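Local coordinates for protein glycoside hydrolase family 31 (Trueperella pyogenes, PDB 5I0F) that degrades cycloalternan, a cyclic glucan, as a family 31 glycoside hydrolase acting through a covalent glycosyl-enzyme intermediate, at residues A[209-214]-A[553-558]; A[495-500]-A[513-518]. All blocks are in the same frame, centred on the assembly; numbering follows the deposited sequence.

Contact 1 of 2, residues A[209-214]-A[553-558]; sequences TYLPMP and CGILYW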
loop_
_atom_site.group_PDB
_atom_site.type_symbol
_atom_site.label_atom_id
_atom_site.label_comp_id
_atom_site.label_asym_id
_atom_site.label_seq_id
_atom_site.Cartn_x
_atom_site.Cartn_y
_atom_site.Cartn_z
ATOM N N THR A 209 1.675 -5.743 2.818
ATOM C CA THR A 209 1.640 -4.837 1.676
ATOM C C THR A 209 0.567 -3.744 1.843
ATOM O O THR A 209 -0.474 -3.941 2.519
ATOM C CB THR A 209 1.411 -5.640 0.353
ATOM O OG1 THR A 209 1.407 -4.753 -0.769
ATOM C CG2 THR A 209 0.109 -6.401 0.370
ATOM N N TYR A 210 0.845 -2.625 1.191
ATOM C CA TYR A 210 -0.077 -1.534 1.010
ATOM C C TYR A 210 -1.157 -1.814 -0.040
ATOM O O TYR A 210 -2.207 -1.155 -0.037
ATOM C CB TYR A 210 0.637 -0.282 0.500
ATOM C CG TYR A 210 1.848 0.235 1.234
ATOM C CD1 TYR A 210 1.726 1.134 2.292
ATOM C CD2 TYR A 210 3.128 -0.099 0.798
ATOM C CE1 TYR A 210 2.859 1.653 2.939
ATOM C CE2 TYR A 210 4.261 0.416 1.423
ATOM C CZ TYR A 210 4.130 1.281 2.500
ATOM O OH TYR A 210 5.254 1.835 3.113
ATOM N N LEU A 211 -0.874 -2.743 -0.954
ATOM C CA LEU A 211 -1.668 -2.932 -2.171
ATOM C C LEU A 211 -1.929 -4.426 -2.433
ATOM O O LEU A 211 -1.411 -5.013 -3.417
ATOM C CB LEU A 211 -0.932 -2.286 -3.348
ATOM C CG LEU A 211 -1.774 -1.629 -4.435
ATOM C CD1 LEU A 211 -0.873 -1.056 -5.527
ATOM C CD2 LEU A 211 -2.769 -2.598 -5.038
ATOM N N PRO A 212 -2.741 -5.051 -1.570
ATOM C CA PRO A 212 -3.073 -6.456 -1.763
ATOM C C PRO A 212 -4.223 -6.585 -2.758
ATOM O O PRO A 212 -4.925 -5.606 -3.016
ATOM C CB PRO A 212 -3.543 -6.884 -0.373
ATOM C CG PRO A 212 -4.160 -5.655 0.190
ATOM C CD PRO A 212 -3.344 -4.505 -0.340
ATOM N N MET A 213 -4.413 -7.783 -3.285
ATOM C CA MET A 213 -5.632 -8.146 -4.039
ATOM C C MET A 213 -5.972 -9.609 -3.781
ATOM O O MET A 213 -5.069 -10.430 -3.610
ATOM C CB MET A 213 -5.446 -7.915 -5.534
ATOM C CG MET A 213 -5.264 -6.453 -5.928
ATOM S SD MET A 213 -5.190 -6.268 -7.704
ATOM C CE MET A 213 -4.528 -4.607 -7.873
ATOM N N PRO A 214 -7.273 -9.953 -3.740
ATOM C CA PRO A 214 -7.651 -11.350 -3.535
ATOM C C PRO A 214 -7.722 -12.109 -4.864
ATOM O O PRO A 214 -8.776 -12.630 -5.236
ATOM C CB PRO A 214 -9.005 -11.234 -2.845
ATOM C CG PRO A 214 -9.607 -9.982 -3.450
ATOM C CD PRO A 214 -8.438 -9.052 -3.643
ATOM N N CYS A 553 -0.700 -8.160 -11.447
ATOM C CA CYS A 553 -2.095 -7.947 -11.061
ATOM C C CYS A 553 -2.715 -6.726 -11.731
ATOM O O CYS A 553 -3.814 -6.299 -11.367
ATOM C CB CYS A 553 -2.177 -7.842 -9.538
ATOM S SG CYS A 553 -1.497 -9.325 -8.763
ATOM N N GLY A 554 -2.034 -6.190 -12.737
ATOM C CA GLY A 554 -2.559 -5.109 -13.541
ATOM C C GLY A 554 -2.243 -3.705 -13.083
ATOM O O GLY A 554 -2.861 -2.769 -13.567
ATOM N N ILE A 555 -1.284 -3.543 -12.163
ATOM C CA ILE A 555 -0.794 -2.226 -11.765
ATOM C C ILE A 555 0.337 -1.912 -12.731
ATOM O O ILE A 555 1.473 -2.375 -12.548
ATOM C CB ILE A 555 -0.291 -2.208 -10.309
ATOM C CG1 ILE A 555 -1.413 -2.550 -9.323
ATOM C CG2 ILE A 555 0.318 -0.851 -9.954
ATOM C CD1 ILE A 555 -2.564 -1.566 -9.288
ATOM N N LEU A 556 0.017 -1.139 -13.763
ATOM C CA LEU A 556 0.909 -0.907 -14.904
ATOM C C LEU A 556 1.960 0.171 -14.644
ATOM O O LEU A 556 3.137 -0.018 -14.963
ATOM C CB LEU A 556 0.066 -0.520 -16.129
ATOM C CG LEU A 556 0.720 -0.305 -17.496
ATOM C CD1 LEU A 556 1.346 -1.592 -17.947
ATOM C CD2 LEU A 556 -0.303 0.127 -18.543
ATOM N N TYR A 557 1.527 1.309 -14.107
ATOM C CA TYR A 557 2.365 2.491 -13.970
ATOM C C TYR A 557 2.972 2.535 -12.561
ATOM O O TYR A 557 2.526 3.294 -11.687
ATOM C CB TYR A 557 1.535 3.752 -14.255
ATOM C CG TYR A 557 0.809 3.795 -15.581
ATOM C CD1 TYR A 557 1.501 4.043 -16.755
ATOM C CD2 TYR A 557 -0.572 3.631 -15.658
ATOM C CE1 TYR A 557 0.848 4.091 -17.989
ATOM C CE2 TYR A 557 -1.237 3.673 -16.874
ATOM C CZ TYR A 557 -0.528 3.935 -18.027
ATOM O OH TYR A 557 -1.140 3.999 -19.247
ATOM N N TRP A 558 3.969 1.696 -12.352
ATOM C CA TRP A 558 4.556 1.462 -11.067
ATOM C C TRP A 558 5.959 2.033 -11.018
ATOM O O TRP A 558 6.716 1.946 -11.984
ATOM C CB TRP A 558 4.588 -0.038 -10.790
ATOM C CG TRP A 558 5.256 -0.433 -9.518
ATOM C CD1 TRP A 558 4.662 -0.709 -8.340
ATOM C CD2 TRP A 558 6.662 -0.610 -9.314
ATOM N NE1 TRP A 558 5.610 -1.039 -7.392
ATOM C CE2 TRP A 558 6.847 -0.988 -7.972
ATOM C CE3 TRP A 558 7.788 -0.503 -10.150
ATOM C CZ2 TRP A 558 8.102 -1.272 -7.447
ATOM C CZ3 TRP A 558 9.032 -0.759 -9.618
ATOM C CH2 TRP A 558 9.186 -1.142 -8.279
#

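Contact 2 of 2, residues A[495-500]-A[513-518]; sequences NYARAY and TFSRSG. With BGC (beta-D-glucopyranose), chain C; GLC (alpha-D-glucopyranose), chain B.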
loop_
_atom_site.group_PDB
_atom_site.type_symbol
_atom_site.label_atom_id
_atom_site.label_comp_id
_atom_site.label_asym_id
_atom_site.label_seq_id
_atom_site.Cartn_x
_atom_site.Cartn_y
_atom_site.Cartn_z
ATOM N N ASN A 495 -11.354 4.327 -3.799
ATOM C CA ASN A 495 -12.210 5.513 -3.830
ATOM C C ASN A 495 -11.411 6.827 -3.718
ATOM O O ASN A 495 -11.742 7.840 -4.361
ATOM C CB ASN A 495 -13.254 5.398 -2.710
ATOM C CG ASN A 495 -14.395 4.458 -3.068
ATOM O OD1 ASN A 495 -14.777 4.368 -4.219
ATOM N ND2 ASN A 495 -14.965 3.786 -2.076
ATOM N N TYR A 496 -10.349 6.797 -2.918
ATOM C CA TYR A 496 -9.458 7.950 -2.729
ATOM C C TYR A 496 -8.752 8.359 -4.029
ATOM O O TYR A 496 -8.814 9.529 -4.450
ATOM C CB TYR A 496 -8.466 7.584 -1.633
ATOM C CG TYR A 496 -7.330 8.526 -1.317
ATOM C CD1 TYR A 496 -7.473 9.913 -1.335
ATOM C CD2 TYR A 496 -6.083 8.005 -0.975
ATOM C CE1 TYR A 496 -6.396 10.748 -0.999
ATOM C CE2 TYR A 496 -5.019 8.816 -0.640
ATOM C CZ TYR A 496 -5.174 10.197 -0.660
ATOM O OH TYR A 496 -4.093 10.996 -0.319
ATOM N N ALA A 497 -8.083 7.406 -4.653
ATOM C CA ALA A 497 -7.411 7.657 -5.941
ATOM C C ALA A 497 -8.430 8.092 -6.987
ATOM O O ALA A 497 -8.210 9.080 -7.694
ATOM C CB ALA A 497 -6.642 6.425 -6.411
ATOM N N ARG A 498 -9.557 7.395 -7.058
ATOM C CA ARG A 498 -10.653 7.790 -7.942
ATOM C C ARG A 498 -11.106 9.241 -7.744
ATOM O O ARG A 498 -11.321 9.963 -8.712
ATOM C CB ARG A 498 -11.849 6.868 -7.750
ATOM C CG ARG A 498 -13.052 7.223 -8.602
ATOM C CD ARG A 498 -14.209 6.275 -8.397
ATOM N NE ARG A 498 -15.316 6.630 -9.297
ATOM C CZ ARG A 498 -16.511 6.057 -9.302
ATOM N NH1 ARG A 498 -16.799 5.080 -8.461
ATOM N NH2 ARG A 498 -17.429 6.477 -10.165
ATOM N N ALA A 499 -11.281 9.657 -6.491
ATOM C CA ALA A 499 -11.761 11.030 -6.185
ATOM C C ALA A 499 -10.874 12.078 -6.843
ATOM O O ALA A 499 -11.372 13.001 -7.468
ATOM C CB ALA A 499 -11.781 11.260 -4.683
ATOM N N TYR A 500 -9.550 11.916 -6.712
ATOM C CA TYR A 500 -8.620 12.911 -7.251
ATOM C C TYR A 500 -8.455 12.784 -8.776
ATOM O O TYR A 500 -8.323 13.804 -9.476
ATOM C CB TYR A 500 -7.282 12.856 -6.529
ATOM C CG TYR A 500 -7.295 13.490 -5.157
ATOM C CD1 TYR A 500 -7.714 12.776 -4.017
ATOM C CD2 TYR A 500 -6.886 14.802 -4.986
ATOM C CE1 TYR A 500 -7.699 13.367 -2.756
ATOM C CE2 TYR A 500 -6.852 15.393 -3.731
ATOM C CZ TYR A 500 -7.263 14.681 -2.620
ATOM O OH TYR A 500 -7.178 15.292 -1.384
ATOM N N THR A 513 -2.688 10.662 -10.611
ATOM C CA THR A 513 -2.503 10.456 -9.180
ATOM C C THR A 513 -1.353 9.478 -8.953
ATOM O O THR A 513 -1.075 8.643 -9.809
ATOM C CB THR A 513 -3.771 9.911 -8.494
ATOM O OG1 THR A 513 -4.166 8.649 -9.073
ATOM C CG2 THR A 513 -4.886 10.902 -8.643
ATOM N N PHE A 514 -0.702 9.578 -7.805
ATOM C CA PHE A 514 0.487 8.782 -7.480
ATOM C C PHE A 514 0.257 8.296 -6.046
ATOM O O PHE A 514 0.371 9.093 -5.104
ATOM C CB PHE A 514 1.712 9.701 -7.596
ATOM C CG PHE A 514 3.065 9.027 -7.520
ATOM C CD1 PHE A 514 3.405 7.975 -8.344
ATOM C CD2 PHE A 514 4.037 9.530 -6.661
ATOM C CE1 PHE A 514 4.675 7.404 -8.286
ATOM C CE2 PHE A 514 5.320 8.991 -6.615
ATOM C CZ PHE A 514 5.640 7.919 -7.423
ATOM N N SER A 515 -0.069 7.005 -5.900
ATOM C CA SER A 515 -0.521 6.396 -4.627
ATOM C C SER A 515 0.376 5.239 -4.220
ATOM O O SER A 515 1.077 4.708 -5.050
ATOM C CB SER A 515 -1.943 5.839 -4.774
ATOM O OG SER A 515 -2.820 6.819 -5.280
ATOM N N ARG A 516 0.373 4.891 -2.928
ATOM C CA ARG A 516 1.043 3.694 -2.434
ATOM C C ARG A 516 0.063 2.590 -2.075
ATOM O O ARG A 516 0.441 1.424 -2.105
ATOM C CB ARG A 516 1.956 3.979 -1.222
ATOM C CG ARG A 516 1.200 4.466 0.018
ATOM C CD ARG A 516 2.120 4.872 1.168
ATOM N NE ARG A 516 1.321 5.036 2.387
ATOM C CZ ARG A 516 1.767 5.527 3.543
ATOM N NH1 ARG A 516 3.009 5.980 3.673
ATOM N NH2 ARG A 516 0.967 5.572 4.597
ATOM N N SER A 517 -1.167 2.931 -1.700
ATOM C CA SER A 517 -2.105 1.905 -1.302
ATOM C C SER A 517 -3.200 1.713 -2.343
ATOM O O SER A 517 -3.478 2.579 -3.183
ATOM C CB SER A 517 -2.690 2.150 0.094
ATOM O OG SER A 517 -3.519 3.294 0.086
ATOM N N GLY A 518 -3.810 0.543 -2.252
ATOM C CA GLY A 518 -4.847 0.129 -3.182
ATOM C C GLY A 518 -5.408 -1.259 -2.922
ATOM O O GLY A 518 -5.061 -1.928 -1.940
HETATM C C2 BGC C . 4.989 8.696 1.956
HETATM C C3 BGC C . 6.366 9.371 1.831
HETATM C C4 BGC C . 6.226 10.859 2.135
HETATM C C5 BGC C . 5.572 11.082 3.507
HETATM C C6 BGC C . 5.265 12.564 3.679
HETATM C C1 BGC C . 3.849 9.459 2.679
HETATM O O2 BGC C . 4.919 7.256 1.911
HETATM O O3 BGC C . 6.907 9.154 0.525
HETATM O O4 BGC C . 7.514 11.503 2.095
HETATM O O5 BGC C . 4.356 10.319 3.715
HETATM O O6 BGC C . 4.865 12.846 5.024
HETATM C C1 GLC B . 6.938 8.351 8.356
HETATM C C2 GLC B . 6.990 8.148 6.840
HETATM C C3 GLC B . 5.594 8.238 6.237
HETATM C C4 GLC B . 4.687 7.214 6.903
HETATM C C5 GLC B . 4.672 7.521 8.404
HETATM C C6 GLC B . 3.777 6.583 9.196
HETATM O O2 GLC B . 7.866 9.118 6.259
HETATM O O3 GLC B . 5.667 7.992 4.824
HETATM O O4 GLC B . 3.365 7.267 6.330
HETATM O O5 GLC B . 6.002 7.448 8.951
HETATM O O6 GLC B . 4.334 5.262 9.290
#

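Contact 1 of 2, residues A[209-214]-A[553-558]
Met-213 reaches across to Cys-553 and Ile-555 with the long, flexible thioether chain that suits the distance between the two backbones. Its CB leaves the backbone toward the 553-558 segment, and CG lies beside the backbone N, anti to the carbonyl carbon (chi1 -65°). Beyond CG the chain is extended, so that SD is carried up to Cys-553, 3.9 Å from its CB. The terminal methyl goes further: Met-213 CE lies 3.9 Å from Ile-555 CD1 and nearly as close to CG1 of the same residue, the two side chains meeting at a slant. A second apolar bridge runs beside it, where Leu-211 and Ile-555 approach tip to tip and Leu-211 CD1 comes within 4.1 Å of Ile-555 CG1. Ile-555 thus receives both partners on one branch, the CG1-CD1 arm, while Tyr-528 of the barrel strand 527-529 also packs against Leu-211 and Ile-555.

The backbones are held separately. Thr-209 OG1 accepts a nearly straight 3.0 Å hydrogen bond from Leu-211 N, forming an ST turn. Across the contact, Gly-554 is the C-prime residue of the Schellman motif that ends helix 537-551; its positive phi of 91° belongs to a backbone conformation that glycine, lacking CB, adopts readily. Cys-553 O is hydrogen-bonded to Gln-523 NE2. Branched and thioether side chains therefore join strand 212-219 and the residues leading into it to the turn before barrel strand 558-561 through buried van der Waals contact, with cohesion that should depend chiefly on shape and exclusion of water.

Contact 2 of 2, residues A[495-500]-A[513-518]
Thr-513 places its methyl CG2 anti to the carbonyl carbon by holding OG1 between the backbone N and that carbon (chi1 59°), while Tyr-500 sets its ring beside its own backbone N (chi1 -76°). With these torsions, Thr-513 CG2 packs 3.7 Å from Tyr-500 CB, and the tyrosine ring leads away to hydrogen bonds between its OH and Gln-388 OE1 and Trp-448 NE1. One turn earlier on the helix, the small Ala-497 suits a close approach: its CB lies 4.0 Å from Ser-515 OG, whose polar need is met by Thr-466 OG1.

Beyond the strand, Arg-516 extends from CG to NE into the sugar pocket. Its NH1 donates to GLC O4 at 3.0 Å in a fairly straight bond and, more bent, to BGC O2 at 2.9 Å, both acceptors lying at the guanidinium edge near its plane. A salt bridge from NE to Glu-470 OE2 probably helps to fix the group's rotation.

The axes of helix piece 495-500 and strand 513-515 run nearly antiparallel, 161° apart and 9.0 Å at closest approach, as in a beta/alpha barrel, where outer helices pack on parallel strands and residues just past the strands' C-terminal ends line the glycan site.

How the contacts relate
From the N terminus, the chain first passes through 209-214, which leads into strand 212-219 of a mixed sheet that precedes the barrel. It then enters the barrel, and helix 485-506 and strand 513-515 meet in contact 2, closing a short loop of 12 residues. Only at 553-558 does contact 1 close, so contact 2 is nested inside its far larger loop of 338 residues. The two also touch, their centres 12 Å apart: Tyr-210 O lies 3.2 Å from Gly-518 N, probably hydrogen-bonded. Contact 1 thus ties the mixed sheet to the barrel, contact 2 packs a barrel helix on the strand that follows it, and 209-214, itself half of contact 1, also touches the end of contact 2.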